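Local atomic coordinates of YcaO (PDB entry 6CIB), a protein that binds adenine nucleotide and magnesium and, as a YcaO-family enzyme, probably uses ATP to drive thioamidation of a ribosomally made peptide backbone. Residues G43-E48 with A248-A253; E112-V117 with N130-P135; G161-V166 with A237-E242; G220-A225 with H291-E296. One frame throughout, in Å; residues are numbered along the deposited sequence.

Interaction 1 of 4, residues G43-E48 with A248-A253; sequences GPIPVE and ALLEVA
The flat group met by Val47 is a backbone one, the carbonyl of Ala253; the side chains that touch are all branched or methyl groups without rings. Val47 CG2 lies 3.9 Å from Ala253 O and 4.0 Å from Ala253 C, nearly equal distances that place the methyl beside the C=O bond and not beyond its end. The rest of the interface turns on Ile45. At chi1 -58° the CG2 branch of Ile45 lies opposite the backbone N and comes to 3.7 Å from CB of Ala253. The outer bend (chi2 -54°) folds CD1 round so that both methyls meet one branch of Leu250: CD2 of Leu250 stands 3.6 Å from Ile45 CG2 and 3.7 Å from Ile45 CD1. The two side chains cross at about a right angle, and it is the end of the leucine that makes the approach. Cutting Ile45 back to an alanine removes both methyls that meet Leu250 CD2, which would probably leave that branch free to turn and open a gap between strand and helix. This is strand-on-helix packing: strand 45-54 lies against helix 241-260, the local axes 9.0 Å apart, while Pro46 points away from the contact to pack on Arg68 and Ala71 of helix 68-85. Leu193 of helix 188-198 also touches Ile45, and the side chain of Leu250 passes about 4 Å from that of Lys64, an ADP-binding residue. No hydrogen bond crosses the contact, so at this point strand and helix are held by apolar packing, close to the nucleotide site.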
# COMPACT_ATOMS: atom_id res chain seq x y z
N GLY A 43 17.76 11.00 -6.48
CA GLY A 43 18.29 10.70 -7.82
C GLY A 43 17.35 11.31 -8.83
O GLY A 43 17.10 12.52 -8.77
N PRO A 44 16.77 10.49 -9.73
CA PRO A 44 15.83 11.02 -10.72
C PRO A 44 14.37 11.10 -10.24
O PRO A 44 13.53 11.56 -11.01
CB PRO A 44 15.94 10.01 -11.85
CG PRO A 44 16.16 8.71 -11.14
CD PRO A 44 16.97 9.03 -9.90
N ILE A 45 14.08 10.66 -9.01
CA ILE A 45 12.69 10.51 -8.55
C ILE A 45 12.19 11.71 -7.73
O ILE A 45 12.72 11.99 -6.65
CB ILE A 45 12.45 9.19 -7.75
CG1 ILE A 45 12.79 7.94 -8.59
CG2 ILE A 45 11.01 9.13 -7.21
CD1 ILE A 45 12.11 7.87 -9.96
N PRO A 46 11.14 12.39 -8.23
CA PRO A 46 10.46 13.44 -7.48
C PRO A 46 9.72 12.86 -6.28
O PRO A 46 8.96 11.88 -6.43
CB PRO A 46 9.43 14.00 -8.49
CG PRO A 46 9.84 13.49 -9.82
CD PRO A 46 10.56 12.21 -9.57
N VAL A 47 9.95 13.46 -5.12
CA VAL A 47 9.25 13.09 -3.88
C VAL A 47 8.62 14.37 -3.31
O VAL A 47 9.22 15.44 -3.35
CB VAL A 47 10.19 12.41 -2.84
CG1 VAL A 47 9.43 12.08 -1.55
CG2 VAL A 47 10.81 11.14 -3.41
N GLU A 48 7.41 14.24 -2.77
CA GLU A 48 6.65 15.36 -2.23
C GLU A 48 6.30 15.12 -0.77
O GLU A 48 5.89 14.01 -0.40
CB GLU A 48 5.38 15.57 -3.05
CG GLU A 48 5.62 16.13 -4.44
CD GLU A 48 6.02 17.60 -4.42
OE1 GLU A 48 5.41 18.39 -3.67
OE2 GLU A 48 6.93 17.98 -5.17
N ALA A 248 8.09 -0.46 -6.05
CA ALA A 248 9.11 -0.76 -5.03
C ALA A 248 10.26 0.26 -5.03
O ALA A 248 10.67 0.76 -3.97
CB ALA A 248 9.65 -2.18 -5.20
N LEU A 249 10.76 0.58 -6.22
CA LEU A 249 11.82 1.58 -6.40
C LEU A 249 11.39 2.99 -5.98
O LEU A 249 12.16 3.71 -5.33
CB LEU A 249 12.35 1.58 -7.84
CG LEU A 249 13.17 0.35 -8.26
CD1 LEU A 249 13.35 0.30 -9.77
CD2 LEU A 249 14.52 0.29 -7.57
N LEU A 250 10.16 3.36 -6.34
CA LEU A 250 9.58 4.64 -5.91
C LEU A 250 9.42 4.75 -4.39
O LEU A 250 9.62 5.82 -3.82
CB LEU A 250 8.24 4.89 -6.61
CG LEU A 250 8.25 5.14 -8.13
CD1 LEU A 250 6.83 5.26 -8.65
CD2 LEU A 250 9.04 6.38 -8.53
N GLU A 251 9.07 3.63 -3.74
CA GLU A 251 8.98 3.58 -2.29
C GLU A 251 10.33 3.75 -1.61
O GLU A 251 10.42 4.43 -0.60
CB GLU A 251 8.26 2.30 -1.82
CG GLU A 251 6.85 2.56 -1.32
CD GLU A 251 6.14 1.31 -0.81
OE1 GLU A 251 6.79 0.45 -0.18
OE2 GLU A 251 4.92 1.19 -1.05
N VAL A 252 11.38 3.16 -2.20
CA VAL A 252 12.76 3.39 -1.75
C VAL A 252 13.12 4.89 -1.81
O VAL A 252 13.57 5.45 -0.81
CB VAL A 252 13.77 2.54 -2.55
CG1 VAL A 252 15.20 2.99 -2.32
CG2 VAL A 252 13.62 1.07 -2.18
N ALA A 253 12.87 5.53 -2.95
CA ALA A 253 13.14 6.97 -3.09
C ALA A 253 12.39 7.78 -2.02
O ALA A 253 12.98 8.65 -1.39
CB ALA A 253 12.79 7.46 -4.49

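Interaction 2 of 4, residues E112-V117 with N130-P135; sequences EWVEGV and NEVFHP
Val114 meets both Val132 and Phe133, and its atoms divide the work. Its CB is 4.1 Å from CG2 of Val132. From CB the CG2 branch runs anti to the carbonyl carbon of Val114, which carries this methyl to the outer end of the Phe133 ring, 3.6 Å from CE2 and 3.9 Å from CZ; the same methyl lies 4.2 Å from Val132 CG2. The valine and the phenylalanine cross at about a right angle, the methyl arriving obliquely to the ring. Val132 completes the group from within its own segment: its CG1 sits 4.1 Å above the ring plane of Phe133, over the centre, while CG2 turns to the strand. One valine therefore backs the ring and also touches the other valine. The arrangement joins strand 113-118 of the five-stranded antiparallel sheet to the loop that follows its neighbour, strand 124-128, and Val335 of strand 332-336 touches both valines. The side chain of Val132 is about 7 Å from that of Leu148, a residue of the magnesium site. The contact itself is apolar, while the buried carboxylate of Glu131, paired with Arg350 on strand 346-351 and with Arg363, adds an ionic tie between loop and sheet.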
# COMPACT_ATOMS: atom_id res chain seq x y z
N GLU A 112 -18.73 -0.74 18.01
CA GLU A 112 -18.85 0.18 16.87
C GLU A 112 -18.54 -0.55 15.56
O GLU A 112 -17.51 -1.20 15.43
CB GLU A 112 -17.89 1.36 17.02
CG GLU A 112 -18.33 2.42 18.03
CD GLU A 112 -18.09 2.02 19.47
OE1 GLU A 112 -17.01 1.45 19.78
OE2 GLU A 112 -18.98 2.27 20.30
N TRP A 113 -19.44 -0.39 14.60
CA TRP A 113 -19.35 -1.07 13.31
C TRP A 113 -19.55 -0.08 12.18
O TRP A 113 -20.16 0.97 12.37
CB TRP A 113 -20.41 -2.16 13.18
CG TRP A 113 -20.37 -3.19 14.26
CD1 TRP A 113 -20.96 -3.11 15.49
CD2 TRP A 113 -19.70 -4.45 14.22
NE1 TRP A 113 -20.70 -4.25 16.21
CE2 TRP A 113 -19.93 -5.09 15.46
CE3 TRP A 113 -18.92 -5.11 13.25
CZ2 TRP A 113 -19.41 -6.36 15.76
CZ3 TRP A 113 -18.41 -6.37 13.55
CH2 TRP A 113 -18.66 -6.98 14.80
N VAL A 114 -19.01 -0.43 11.01
CA VAL A 114 -19.31 0.25 9.74
C VAL A 114 -19.72 -0.80 8.70
O VAL A 114 -19.10 -1.86 8.58
CB VAL A 114 -18.12 1.09 9.21
CG1 VAL A 114 -18.58 2.01 8.09
CG2 VAL A 114 -17.48 1.92 10.31
N GLU A 115 -20.79 -0.50 7.96
CA GLU A 115 -21.30 -1.38 6.92
C GLU A 115 -20.39 -1.39 5.69
O GLU A 115 -20.15 -0.35 5.07
CB GLU A 115 -22.71 -0.95 6.52
CG GLU A 115 -23.52 -2.02 5.79
CD GLU A 115 -24.75 -1.45 5.11
OE1 GLU A 115 -25.41 -0.56 5.70
OE2 GLU A 115 -25.06 -1.87 3.98
N GLY A 116 -19.87 -2.57 5.36
CA GLY A 116 -19.12 -2.79 4.13
C GLY A 116 -19.88 -3.66 3.14
O GLY A 116 -21.05 -3.99 3.37
N VAL A 117 -19.22 -3.99 2.04
CA VAL A 117 -19.77 -4.93 1.05
C VAL A 117 -18.77 -6.08 0.84
O VAL A 117 -17.58 -5.84 0.64
CB VAL A 117 -20.11 -4.26 -0.31
CG1 VAL A 117 -20.98 -5.18 -1.16
CG2 VAL A 117 -20.83 -2.93 -0.12
N ASN A 130 -12.56 -0.15 14.29
CA ASN A 130 -11.09 -0.25 14.43
C ASN A 130 -10.43 -0.87 13.19
O ASN A 130 -9.21 -0.75 13.00
CB ASN A 130 -10.72 -1.06 15.69
CG ASN A 130 -9.25 -0.88 16.11
OD1 ASN A 130 -8.81 0.22 16.44
ND2 ASN A 130 -8.50 -1.98 16.11
N GLU A 131 -11.23 -1.55 12.37
CA GLU A 131 -10.77 -2.13 11.12
C GLU A 131 -11.08 -1.24 9.92
O GLU A 131 -10.84 -1.63 8.77
CB GLU A 131 -11.37 -3.53 10.93
CG GLU A 131 -10.86 -4.59 11.88
CD GLU A 131 -9.35 -4.75 11.84
OE1 GLU A 131 -8.77 -4.77 10.73
OE2 GLU A 131 -8.74 -4.87 12.92
N VAL A 132 -11.61 -0.05 10.18
CA VAL A 132 -11.96 0.88 9.11
C VAL A 132 -11.20 2.20 9.29
O VAL A 132 -10.50 2.66 8.38
CB VAL A 132 -13.49 1.13 9.05
CG1 VAL A 132 -13.84 2.18 8.01
CG2 VAL A 132 -14.24 -0.16 8.73
N PHE A 133 -11.32 2.78 10.48
CA PHE A 133 -10.83 4.12 10.76
C PHE A 133 -9.39 4.14 11.25
O PHE A 133 -8.85 3.11 11.65
CB PHE A 133 -11.75 4.84 11.77
CG PHE A 133 -13.17 5.02 11.29
CD1 PHE A 133 -13.45 5.75 10.13
CD2 PHE A 133 -14.23 4.48 12.02
CE1 PHE A 133 -14.77 5.93 9.70
CE2 PHE A 133 -15.54 4.66 11.60
CZ PHE A 133 -15.81 5.39 10.44
N HIS A 134 -8.80 5.33 11.19
CA HIS A 134 -7.49 5.61 11.76
C HIS A 134 -7.39 7.11 12.06
O HIS A 134 -7.61 7.91 11.15
CB HIS A 134 -6.35 5.19 10.82
CG HIS A 134 -4.99 5.37 11.41
ND1 HIS A 134 -4.53 4.60 12.45
CD2 HIS A 134 -4.01 6.25 11.12
CE1 HIS A 134 -3.30 5.00 12.77
NE2 HIS A 134 -2.97 6.00 11.98
N PRO A 135 -7.07 7.49 13.32
CA PRO A 135 -6.80 6.59 14.45
C PRO A 135 -8.06 6.19 15.23
O PRO A 135 -8.96 7.02 15.43
CB PRO A 135 -5.87 7.43 15.35
CG PRO A 135 -6.18 8.85 15.01
CD PRO A 135 -6.93 8.91 13.70

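Interaction 3 of 4, residues G161-V166 with A237-E242; sequences GLLEVV and ASPDPE
Leu163 of helix 154-177 packs where strand 233-238 turns into helix 241-260, a junction built from an ST turn followed by a helix N-cap. In the first shell, CD1 of Leu163 lies 3.6 Å from the carbonyl O of Ala237, and CD2 of Leu163 is 3.9 Å from CD of Pro239, the leucine crossing the proline at about a right angle. CG of the leucine lies anti to the carbonyl carbon (chi1 -71°), which aims the branched end at the turn. The exchange is mutual, for the Ala237 methyl, CB, approaches the carbonyl O of Leu163 to 3.4 Å. Trimming Leu163 to an alanine takes away both methyls, and the Pro239 ring and the turn would probably lose their support against helix 154-177. Around this shell, Val216 also touches Leu163, and Val218 of strand 217-224 touches Ala237. On the helix, the neighbouring Glu164 points away from the contact; it is a magnesium ligand in this protein, though no metal is bound to it here, and its OE1 accepts from Gly147 N. The bound ADP is about 8 Å from the side chain of Leu163, so the packing lies near the nucleotide site. Further out, two bonds fix the turn that presents Pro239. Ser238 OG accepts from Asp240 N at 2.9 Å, with an angle of 152° at the hydrogen. Asp240 is in turn the N-cap of helix 241-260: its OD1 takes the N-H of Glu242 at 3.0 Å, from a donor lying 45° out of the carboxylate plane.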
# COMPACT_ATOMS: atom_id res chain seq x y z
N GLY A 161 -6.13 -0.33 -3.11
CA GLY A 161 -6.27 -0.90 -1.76
C GLY A 161 -6.06 -2.41 -1.68
O GLY A 161 -5.43 -2.90 -0.75
N LEU A 162 -6.59 -3.13 -2.68
CA LEU A 162 -6.49 -4.59 -2.74
C LEU A 162 -5.06 -5.05 -3.04
O LEU A 162 -4.56 -5.96 -2.38
CB LEU A 162 -7.45 -5.15 -3.78
CG LEU A 162 -7.75 -6.64 -3.82
CD1 LEU A 162 -8.33 -7.13 -2.49
CD2 LEU A 162 -8.70 -6.94 -4.96
N LEU A 163 -4.43 -4.41 -4.03
CA LEU A 163 -3.02 -4.65 -4.33
C LEU A 163 -2.12 -4.41 -3.12
O LEU A 163 -1.22 -5.21 -2.86
CB LEU A 163 -2.56 -3.85 -5.56
CG LEU A 163 -3.12 -4.33 -6.92
CD1 LEU A 163 -2.69 -3.41 -8.05
CD2 LEU A 163 -2.74 -5.78 -7.24
N GLU A 164 -2.38 -3.34 -2.36
CA GLU A 164 -1.66 -3.07 -1.12
C GLU A 164 -1.79 -4.21 -0.10
O GLU A 164 -0.80 -4.61 0.52
CB GLU A 164 -2.12 -1.74 -0.52
CG GLU A 164 -1.37 -1.33 0.74
CD GLU A 164 -1.72 0.09 1.13
OE1 GLU A 164 -2.61 0.27 1.98
OE2 GLU A 164 -1.13 1.02 0.54
N VAL A 165 -3.01 -4.72 0.07
CA VAL A 165 -3.27 -5.86 0.98
C VAL A 165 -2.48 -7.11 0.55
O VAL A 165 -1.89 -7.80 1.39
CB VAL A 165 -4.79 -6.15 1.15
CG1 VAL A 165 -5.02 -7.42 1.96
CG2 VAL A 165 -5.50 -4.98 1.84
N VAL A 166 -2.45 -7.40 -0.76
CA VAL A 166 -1.67 -8.53 -1.31
C VAL A 166 -0.18 -8.31 -1.05
O VAL A 166 0.52 -9.23 -0.61
CB VAL A 166 -1.96 -8.75 -2.81
CG1 VAL A 166 -1.08 -9.85 -3.40
CG2 VAL A 166 -3.43 -9.10 -3.01
N ALA A 237 3.03 -4.11 -5.67
CA ALA A 237 2.23 -5.23 -6.15
C ALA A 237 1.40 -4.79 -7.34
O ALA A 237 0.78 -3.71 -7.32
CB ALA A 237 1.34 -5.80 -5.06
N SER A 238 1.40 -5.62 -8.39
CA SER A 238 0.63 -5.40 -9.61
C SER A 238 0.49 -6.68 -10.42
O SER A 238 1.37 -7.54 -10.35
CB SER A 238 1.31 -4.35 -10.47
OG SER A 238 0.56 -4.09 -11.64
N PRO A 239 -0.62 -6.82 -11.19
CA PRO A 239 -0.68 -7.83 -12.26
C PRO A 239 0.40 -7.62 -13.33
O PRO A 239 0.78 -8.56 -14.02
CB PRO A 239 -2.08 -7.63 -12.86
CG PRO A 239 -2.50 -6.27 -12.43
CD PRO A 239 -1.91 -6.12 -11.05
N ASP A 240 0.88 -6.38 -13.46
CA ASP A 240 1.98 -6.06 -14.33
C ASP A 240 3.28 -6.04 -13.50
O ASP A 240 3.48 -5.14 -12.69
CB ASP A 240 1.71 -4.70 -15.00
CG ASP A 240 2.85 -4.24 -15.91
OD1 ASP A 240 3.91 -4.90 -15.99
OD2 ASP A 240 2.68 -3.18 -16.55
N PRO A 241 4.17 -7.03 -13.72
CA PRO A 241 5.41 -7.10 -12.92
C PRO A 241 6.31 -5.86 -13.05
O PRO A 241 7.01 -5.52 -12.09
CB PRO A 241 6.11 -8.36 -13.46
CG PRO A 241 5.54 -8.58 -14.82
CD PRO A 241 4.12 -8.10 -14.75
N GLU A 242 6.27 -5.20 -14.20
CA GLU A 242 7.00 -3.94 -14.42
C GLU A 242 6.54 -2.82 -13.49
O GLU A 242 7.36 -2.05 -13.02
CB GLU A 242 6.90 -3.48 -15.88
CG GLU A 242 7.75 -4.26 -16.87
CD GLU A 242 7.49 -3.82 -18.30
OE1 GLU A 242 7.97 -2.74 -18.70
OE2 GLU A 242 6.80 -4.55 -19.03

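Interaction 4 of 4, residues G220-A225 with H291-E296; sequences GAVTEA and HWFEPE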
# COMPACT_ATOMS: atom_id res chain seq x y z
N GLY A 220 9.98 -6.61 -3.90
CA GLY A 220 10.64 -5.87 -2.84
C GLY A 220 11.96 -5.30 -3.32
O GLY A 220 12.65 -5.92 -4.14
N ALA A 221 12.28 -4.10 -2.84
CA ALA A 221 13.57 -3.47 -3.07
C ALA A 221 14.21 -3.17 -1.72
O ALA A 221 13.55 -2.63 -0.83
CB ALA A 221 13.43 -2.20 -3.89
N VAL A 222 15.48 -3.54 -1.57
CA VAL A 222 16.22 -3.29 -0.33
C VAL A 222 17.51 -2.53 -0.63
O VAL A 222 18.15 -2.76 -1.66
CB VAL A 222 16.50 -4.57 0.52
CG1 VAL A 222 15.21 -5.09 1.14
CG2 VAL A 222 17.18 -5.66 -0.29
N THR A 223 17.87 -1.62 0.27
CA THR A 223 19.09 -0.85 0.11
C THR A 223 20.16 -1.23 1.13
O THR A 223 19.87 -1.61 2.26
CB THR A 223 18.87 0.68 0.14
OG1 THR A 223 18.39 1.08 1.43
CG2 THR A 223 17.87 1.11 -0.94
N GLU A 224 21.41 -1.13 0.68
CA GLU A 224 22.57 -1.13 1.53
C GLU A 224 23.17 0.26 1.41
O GLU A 224 23.26 0.81 0.31
CB GLU A 224 23.55 -2.20 1.06
CG GLU A 224 24.61 -2.59 2.07
CD GLU A 224 25.50 -3.74 1.60
OE1 GLU A 224 25.00 -4.64 0.89
OE2 GLU A 224 26.70 -3.72 1.95
N ALA A 225 23.56 0.84 2.53
CA ALA A 225 24.12 2.20 2.56
C ALA A 225 25.13 2.31 3.69
O ALA A 225 25.09 1.52 4.64
CB ALA A 225 23.01 3.23 2.72
N HIS A 291 17.81 -12.83 5.35
CA HIS A 291 16.81 -13.31 4.38
C HIS A 291 16.62 -12.37 3.18
O HIS A 291 16.41 -12.83 2.06
CB HIS A 291 15.48 -13.67 5.06
CG HIS A 291 14.87 -12.57 5.88
ND1 HIS A 291 15.54 -11.94 6.91
CD2 HIS A 291 13.63 -12.03 5.85
CE1 HIS A 291 14.75 -11.03 7.45
NE2 HIS A 291 13.58 -11.07 6.84
N TRP A 292 16.74 -11.07 3.43
CA TRP A 292 16.71 -10.06 2.36
C TRP A 292 18.00 -9.94 1.57
O TRP A 292 17.96 -9.68 0.36
CB TRP A 292 16.30 -8.69 2.91
CG TRP A 292 14.85 -8.64 3.29
CD1 TRP A 292 14.34 -8.50 4.55
CD2 TRP A 292 13.73 -8.75 2.40
NE1 TRP A 292 12.96 -8.51 4.50
CE2 TRP A 292 12.56 -8.66 3.19
CE3 TRP A 292 13.60 -8.91 1.01
CZ2 TRP A 292 11.27 -8.72 2.64
CZ3 TRP A 292 12.31 -8.98 0.46
CH2 TRP A 292 11.16 -8.88 1.28
N PHE A 293 19.13 -10.12 2.25
CA PHE A 293 20.45 -9.90 1.65
C PHE A 293 21.14 -11.15 1.11
O PHE A 293 22.18 -11.05 0.46
CB PHE A 293 21.37 -9.13 2.62
CG PHE A 293 20.90 -7.72 2.90
CD1 PHE A 293 21.06 -6.72 1.94
CD2 PHE A 293 20.28 -7.40 4.11
CE1 PHE A 293 20.61 -5.42 2.19
CE2 PHE A 293 19.83 -6.11 4.36
CZ PHE A 293 19.99 -5.12 3.39
N GLU A 294 20.54 -12.31 1.36
CA GLU A 294 21.04 -13.58 0.80
C GLU A 294 19.93 -14.29 0.00
O GLU A 294 19.33 -15.25 0.49
CB GLU A 294 21.62 -14.47 1.91
CG GLU A 294 22.86 -13.89 2.59
CD GLU A 294 23.16 -14.51 3.94
OE1 GLU A 294 22.60 -15.59 4.27
OE2 GLU A 294 23.98 -13.92 4.69
N PRO A 295 19.65 -13.80 -1.23
CA PRO A 295 18.54 -14.36 -2.02
C PRO A 295 18.71 -15.84 -2.39
O PRO A 295 19.83 -16.29 -2.62
CB PRO A 295 18.54 -13.49 -3.29
CG PRO A 295 19.93 -12.96 -3.39
CD PRO A 295 20.34 -12.72 -1.96
N GLU A 296 17.60 -16.58 -2.43
CA GLU A 296 17.59 -17.97 -2.87
C GLU A 296 17.12 -18.02 -4.33
O GLU A 296 15.91 -18.00 -4.61
CB GLU A 296 16.66 -18.81 -1.98
CG GLU A 296 16.89 -20.32 -2.01
CD GLU A 296 17.53 -20.87 -0.73
OE1 GLU A 296 17.52 -20.17 0.31
OE2 GLU A 296 18.03 -22.01 -0.77
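Val222 meets Trp292 and Phe293 with its two methyls, set by the first torsion. At chi1 -71° its CG1 is anti to the carbonyl carbon, while CG2 takes the crowded position between N and C. Trp292 (chi1 -72°) and Phe293 (chi1 -66°) both carry CG anti to their carbonyl carbons, yet as successive helix residues they bring their rings to different parts of the strand. CG1 of Val222 stands 3.8 Å above the indole plane of Trp292, offset toward the rim and equally close, at 4.1 Å, to CD2 and CE3. CG2 of Val222 lies between Trp292 O, at 4.1 Å, and CE1 of Phe293, at 4.2 Å. The phenyl ring also turns its edge to the backbone: the carbonyl O of Thr223 lies near the ring plane, 3.7 Å from CZ of Phe293, an approach that would set the oxygen against the ring's slightly positive hydrogens. Polar ends are satisfied beyond the contact. Trp292 NE1 and His291 NE2 bond to the two oxygens of the Glu175 carboxylate, which probably steadies the indole, and Trp292 O accepts from Arg207 NE. Strand 217-224 is the middle strand of a three-stranded antiparallel sheet. Helix 290-293 packs on it through Val222, and Trp292 extends to Leu209 and Met233 on the flanking strands, while Ala221 and Thr223 point away from that short helix and pack on helix 241-260.

In the fold
From the N terminus, residues 43-48 open the loop that interaction 1 closes at helix 241-260, some 200 residues later. Interaction 2 is nested within it, a short closure joining strand 113-118 to the loop after its hairpin partner. Interaction 3 opens next on helix 154-177 and closes at 237-242, also inside the loop of interaction 1. Interaction 4 starts on strand 217-224, before interactions 1 and 3 have closed, and ends at 291-296, so it crosses both; interaction 2 has already closed. Interactions 1 and 4 touch where Val252 meets Ala221 and Thr223. Helix 241-260 thus links the N-terminal sheet to that of strands 203-209, 217-224 and 233-238, while interaction 2 lies across the chain's centre from interactions 1 and 4.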